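Local coordinates for protein acetyl-CoA acetyltransferase A (Ascaris suum, PDB 6BJA) that probably acts as a thiolase, transferring an acetyl group to or from acetyl-CoA in lipid metabolism, and binds coenzyme A, at residues Ala33-Ile45 against Leu68-Ile82. Sequence-based numbering, arbitrary orientation.
Sequences AVDLGIVVTKEAI and LGQNIARQISIASEI
I76 drops as a knob into a hole made by V34, G37, I38 and T41, and the floor of that hole is largely backbone. Its CG1 lies 3.7 Å from V34 O. Its CD1 lies over G37 CA, where the glycine leaves room. With CG1 at chi1 -70°, anti to the carbonyl carbon, CG2 is left anti to the backbone N and meets T41 OG1 at 3.4 Å. No hydrogen bond crosses between the helices; the hydroxyls at the interface bond within their own segments. T41 OG1 donates to G37 O at 2.8 Å. That oxygen also takes T41 N, from the opposite face. S80 OG likewise bonds to I76 O (2.7 Å), and T41 CG2 lies 3.5 Å from the same OG.

I38 CD1 presses tightly on A79 CB. At one end V34 CG2 touches I72 CG2 at 3.6 Å, and V34 also packs across the Q75 side chain. Two nearly straight N-H bonds from NE2, to L68 O and Q70 O, lie close to the amide plane of Q75 and fix its rotation. At the other end I45 CD1 meets I82 CG1, and I82 N bonds to S77 O in the Schellman motif that ends helix 72-79. The axes cross at -48°, 8.8 Å apart.

The second subunit meets the turn before helix 72-79 and its first residues, with Q70 packing on M154 of that subunit. Both helices pack on one part of the mixed sheet: L36 and V40 rest on strand 257-267, T41 and I82 on strand 116-124, and I72 and S77 on strand 87-92.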
loop_
_atom_site.group_PDB
_atom_site.type_symbol
_atom_site.label_atom_id
_atom_site.label_comp_id
_atom_site.label_asym_id
_atom_site.label_seq_id
_atom_site.Cartn_x
_atom_site.Cartn_y
_atom_site.Cartn_z
ATOM N N ALA A 33 -3.309 17.348 -13.377
ATOM C CA ALA A 33 -2.471 18.004 -14.364
ATOM C C ALA A 33 -3.177 18.116 -15.724
ATOM O O ALA A 33 -2.963 19.077 -16.460
ATOM C CB ALA A 33 -1.151 17.263 -14.517
ATOM N N VAL A 34 -4.011 17.132 -16.058
ATOM C CA VAL A 34 -4.792 17.201 -17.292
ATOM C C VAL A 34 -5.772 18.361 -17.206
ATOM O O VAL A 34 -5.848 19.183 -18.127
ATOM C CB VAL A 34 -5.521 15.858 -17.575
ATOM C CG1 VAL A 34 -6.587 16.017 -18.676
ATOM C CG2 VAL A 34 -4.478 14.814 -17.973
ATOM N N ASP A 35 -6.500 18.456 -16.101
ATOM C CA ASP A 35 -7.444 19.567 -15.919
ATOM C C ASP A 35 -6.743 20.918 -16.072
ATOM O O ASP A 35 -7.229 21.802 -16.769
ATOM C CB ASP A 35 -8.117 19.505 -14.549
ATOM C CG ASP A 35 -9.013 18.291 -14.379
ATOM O OD1 ASP A 35 -9.644 17.817 -15.373
ATOM O OD2 ASP A 35 -9.094 17.802 -13.233
ATOM N N LEU A 36 -5.584 21.087 -15.437
ATOM C CA LEU A 36 -4.919 22.379 -15.497
ATOM C C LEU A 36 -4.386 22.655 -16.898
ATOM O O LEU A 36 -4.352 23.795 -17.356
ATOM C CB LEU A 36 -3.780 22.440 -14.470
ATOM C CG LEU A 36 -4.149 22.254 -12.999
ATOM C CD1 LEU A 36 -2.899 22.221 -12.139
ATOM C CD2 LEU A 36 -5.081 23.391 -12.551
ATOM N N GLY A 37 -3.942 21.605 -17.571
ATOM C CA GLY A 37 -3.430 21.717 -18.929
ATOM C C GLY A 37 -4.534 22.148 -19.876
ATOM O O GLY A 37 -4.312 22.945 -20.784
ATOM N N ILE A 38 -5.742 21.639 -19.658
ATOM C CA ILE A 38 -6.872 22.056 -20.471
ATOM C C ILE A 38 -7.186 23.545 -20.242
ATOM O O ILE A 38 -7.462 24.288 -21.199
ATOM C CB ILE A 38 -8.112 21.193 -20.171
ATOM C CG1 ILE A 38 -7.877 19.755 -20.605
ATOM C CG2 ILE A 38 -9.383 21.763 -20.860
ATOM C CD1 ILE A 38 -8.807 18.756 -19.938
ATOM N N VAL A 39 -7.125 24.001 -18.993
ATOM C CA VAL A 39 -7.401 25.411 -18.714
ATOM C C VAL A 39 -6.489 26.283 -19.541
ATOM O O VAL A 39 -6.970 27.192 -20.221
ATOM C CB VAL A 39 -7.236 25.743 -17.224
ATOM C CG1 VAL A 39 -7.290 27.259 -16.959
ATOM C CG2 VAL A 39 -8.297 25.047 -16.421
ATOM N N VAL A 40 -5.172 26.035 -19.488
ATOM C CA VAL A 40 -4.266 26.959 -20.158
ATOM C C VAL A 40 -4.241 26.750 -21.672
ATOM O O VAL A 40 -4.022 27.701 -22.424
ATOM C CB VAL A 40 -2.837 26.909 -19.589
ATOM C CG1 VAL A 40 -2.832 27.469 -18.182
ATOM C CG2 VAL A 40 -2.253 25.491 -19.615
ATOM N N THR A 41 -4.506 25.530 -22.137
ATOM C CA THR A 41 -4.544 25.299 -23.564
ATOM C C THR A 41 -5.737 26.020 -24.181
ATOM O O THR A 41 -5.591 26.707 -25.181
ATOM C CB THR A 41 -4.600 23.788 -23.874
ATOM O OG1 THR A 41 -3.398 23.181 -23.375
ATOM C CG2 THR A 41 -4.692 23.511 -25.366
ATOM N N LYS A 42 -6.903 25.859 -23.582
ATOM C CA LYS A 42 -8.089 26.552 -24.082
ATOM C C LYS A 42 -7.878 28.060 -24.057
ATOM O O LYS A 42 -8.227 28.737 -25.029
ATOM C CB LYS A 42 -9.321 26.166 -23.275
ATOM C CG LYS A 42 -9.841 24.765 -23.570
ATOM C CD LYS A 42 -11.077 24.500 -22.723
ATOM C CE LYS A 42 -12.128 23.747 -23.498
ATOM N NZ LYS A 42 -13.389 23.623 -22.702
ATOM N N GLU A 43 -7.283 28.604 -22.989
ATOM C CA GLU A 43 -7.197 30.068 -22.938
ATOM C C GLU A 43 -6.109 30.560 -23.891
ATOM O O GLU A 43 -6.245 31.602 -24.504
ATOM C CB GLU A 43 -6.950 30.571 -21.513
ATOM C CG GLU A 43 -7.011 32.092 -21.410
ATOM C CD GLU A 43 -8.420 32.656 -21.520
ATOM O OE1 GLU A 43 -9.404 31.891 -21.263
ATOM O OE2 GLU A 43 -8.537 33.883 -21.852
ATOM N N ALA A 44 -5.027 29.809 -24.046
ATOM C CA ALA A 44 -3.996 30.200 -25.002
ATOM C C ALA A 44 -4.534 30.228 -26.440
ATOM O O ALA A 44 -4.168 31.098 -27.224
ATOM C CB ALA A 44 -2.799 29.258 -24.915
ATOM N N ILE A 45 -5.376 29.264 -26.783
ATOM C CA ILE A 45 -6.016 29.216 -28.098
ATOM C C ILE A 45 -6.924 30.445 -28.250
ATOM O O ILE A 45 -6.830 31.142 -29.252
ATOM C CB ILE A 45 -6.798 27.928 -28.280
ATOM C CG1 ILE A 45 -5.822 26.757 -28.374
ATOM C CG2 ILE A 45 -7.668 27.986 -29.529
ATOM C CD1 ILE A 45 -6.487 25.401 -28.334
ATOM N N LEU A 68 -1.783 9.319 -14.192
ATOM C CA LEU A 68 -2.524 10.322 -14.952
ATOM C C LEU A 68 -3.145 9.793 -16.238
ATOM O O LEU A 68 -3.900 10.502 -16.897
ATOM C CB LEU A 68 -1.621 11.488 -15.297
ATOM C CG LEU A 68 -0.870 12.048 -14.092
ATOM C CD1 LEU A 68 -0.185 13.336 -14.497
ATOM C CD2 LEU A 68 -1.811 12.268 -12.911
ATOM N N GLY A 69 -2.812 8.565 -16.601
ATOM C CA GLY A 69 -3.375 7.964 -17.794
ATOM C C GLY A 69 -2.410 7.966 -18.955
ATOM O O GLY A 69 -1.248 8.336 -18.813
ATOM N N GLN A 70 -2.862 7.468 -20.106
ATOM C CA GLN A 70 -2.056 7.526 -21.316
ATOM C C GLN A 70 -1.790 8.961 -21.753
ATOM O O GLN A 70 -2.714 9.757 -21.811
ATOM C CB GLN A 70 -2.764 6.800 -22.472
ATOM C CG GLN A 70 -2.814 5.305 -22.324
ATOM C CD GLN A 70 -3.442 4.614 -23.526
ATOM O OE1 GLN A 70 -4.161 5.224 -24.324
ATOM N NE2 GLN A 70 -3.162 3.334 -23.661
ATOM N N ASN A 71 -0.532 9.245 -22.090
ATOM C CA ASN A 71 -0.110 10.457 -22.815
ATOM C C ASN A 71 -0.971 11.682 -22.550
ATOM O O ASN A 71 -1.869 11.997 -23.330
ATOM C CB ASN A 71 -0.078 10.129 -24.318
ATOM C CG ASN A 71 0.435 11.271 -25.185
ATOM O OD1 ASN A 71 0.981 12.272 -24.706
ATOM N ND2 ASN A 71 0.262 11.115 -26.490
ATOM N N ILE A 72 -0.710 12.371 -21.448
ATOM C CA ILE A 72 -1.643 13.425 -21.040
ATOM C C ILE A 72 -1.774 14.512 -22.106
ATOM O O ILE A 72 -2.817 15.153 -22.175
ATOM C CB ILE A 72 -1.266 14.081 -19.693
ATOM C CG1 ILE A 72 0.103 14.751 -19.743
ATOM C CG2 ILE A 72 -1.369 13.069 -18.565
ATOM C CD1 ILE A 72 0.345 15.601 -18.548
ATOM N N ALA A 73 -0.758 14.712 -22.940
ATOM C CA ALA A 73 -0.857 15.676 -24.040
ATOM C C ALA A 73 -2.068 15.375 -24.923
ATOM O O ALA A 73 -2.761 16.300 -25.332
ATOM C CB ALA A 73 0.394 15.692 -24.870
ATOM N N ARG A 74 -2.348 14.096 -25.185
ATOM C CA ARG A 74 -3.499 13.745 -26.018
ATOM C C ARG A 74 -4.831 13.996 -25.286
ATOM O O ARG A 74 -5.810 14.445 -25.885
ATOM C CB ARG A 74 -3.388 12.296 -26.449
ATOM C CG ARG A 74 -4.492 11.831 -27.391
ATOM C CD ARG A 74 -4.389 12.487 -28.743
ATOM N NE ARG A 74 -5.235 11.781 -29.731
ATOM C CZ ARG A 74 -5.448 12.211 -30.970
ATOM N NH1 ARG A 74 -4.856 13.308 -31.425
ATOM N NH2 ARG A 74 -6.244 11.515 -31.776
ATOM N N GLN A 75 -4.879 13.688 -23.998
ATOM C CA GLN A 75 -6.052 13.967 -23.192
ATOM C C GLN A 75 -6.353 15.455 -23.206
ATOM O O GLN A 75 -7.492 15.868 -23.390
ATOM C CB GLN A 75 -5.866 13.483 -21.763
ATOM C CG GLN A 75 -5.684 11.985 -21.605
ATOM C CD GLN A 75 -5.590 11.602 -20.153
ATOM O OE1 GLN A 75 -6.472 11.932 -19.351
ATOM N NE2 GLN A 75 -4.509 10.932 -19.790
ATOM N N ILE A 76 -5.323 16.261 -23.002
ATOM C CA ILE A 76 -5.475 17.709 -22.964
ATOM C C ILE A 76 -5.939 18.243 -24.316
ATOM O O ILE A 76 -6.878 19.050 -24.418
ATOM C CB ILE A 76 -4.134 18.369 -22.546
ATOM C CG1 ILE A 76 -3.845 18.078 -21.074
ATOM C CG2 ILE A 76 -4.143 19.885 -22.790
ATOM C CD1 ILE A 76 -2.385 18.325 -20.683
ATOM N N SER A 77 -5.304 17.752 -25.376
ATOM C CA SER A 77 -5.597 18.208 -26.720
ATOM C C SER A 77 -7.056 17.930 -27.085
ATOM O O SER A 77 -7.792 18.822 -27.537
ATOM C CB SER A 77 -4.654 17.520 -27.690
ATOM O OG SER A 77 -4.748 17.999 -29.009
ATOM N N ILE A 78 -7.481 16.696 -26.873
ATOM C CA ILE A 78 -8.856 16.322 -27.223
ATOM C C ILE A 78 -9.872 17.129 -26.415
ATOM O O ILE A 78 -10.876 17.645 -26.972
ATOM C CB ILE A 78 -9.081 14.808 -27.032
ATOM C CG1 ILE A 78 -8.367 14.060 -28.150
ATOM C CG2 ILE A 78 -10.587 14.468 -27.033
ATOM C CD1 ILE A 78 -8.403 12.551 -28.020
ATOM N N ALA A 79 -9.627 17.278 -25.113
ATOM C CA ALA A 79 -10.554 18.001 -24.240
ATOM C C ALA A 79 -10.558 19.508 -24.505
ATOM O O ALA A 79 -11.521 20.210 -24.131
ATOM C CB ALA A 79 -10.236 17.734 -22.796
ATOM N N SER A 80 -9.532 19.986 -25.204
ATOM C CA SER A 80 -9.427 21.382 -25.616
ATOM C C SER A 80 -9.991 21.634 -27.026
ATOM O O SER A 80 -9.811 22.718 -27.594
ATOM C CB SER A 80 -7.967 21.841 -25.551
ATOM O OG SER A 80 -7.471 21.721 -24.230
ATOM N N GLU A 81 -10.692 20.633 -27.578
ATOM C CA GLU A 81 -11.308 20.709 -28.910
ATOM C C GLU A 81 -10.316 20.888 -30.062
ATOM O O GLU A 81 -10.637 21.408 -31.118
ATOM C CB GLU A 81 -12.353 21.830 -28.911
ATOM C CG GLU A 81 -13.438 21.580 -27.867
ATOM C CD GLU A 81 -14.594 22.572 -27.945
ATOM O OE1 GLU A 81 -14.352 23.762 -28.247
ATOM O OE2 GLU A 81 -15.748 22.155 -27.705
ATOM N N ILE A 82 -9.080 20.444 -29.853
ATOM C CA ILE A 82 -8.104 20.376 -30.927
ATOM C C ILE A 82 -8.425 19.117 -31.750
ATOM O O ILE A 82 -8.829 18.124 -31.172
ATOM C CB ILE A 82 -6.686 20.365 -30.341
ATOM C CG1 ILE A 82 -6.420 21.713 -29.675
ATOM C CG2 ILE A 82 -5.633 20.113 -31.402
ATOM C CD1 ILE A 82 -5.122 21.739 -28.862
#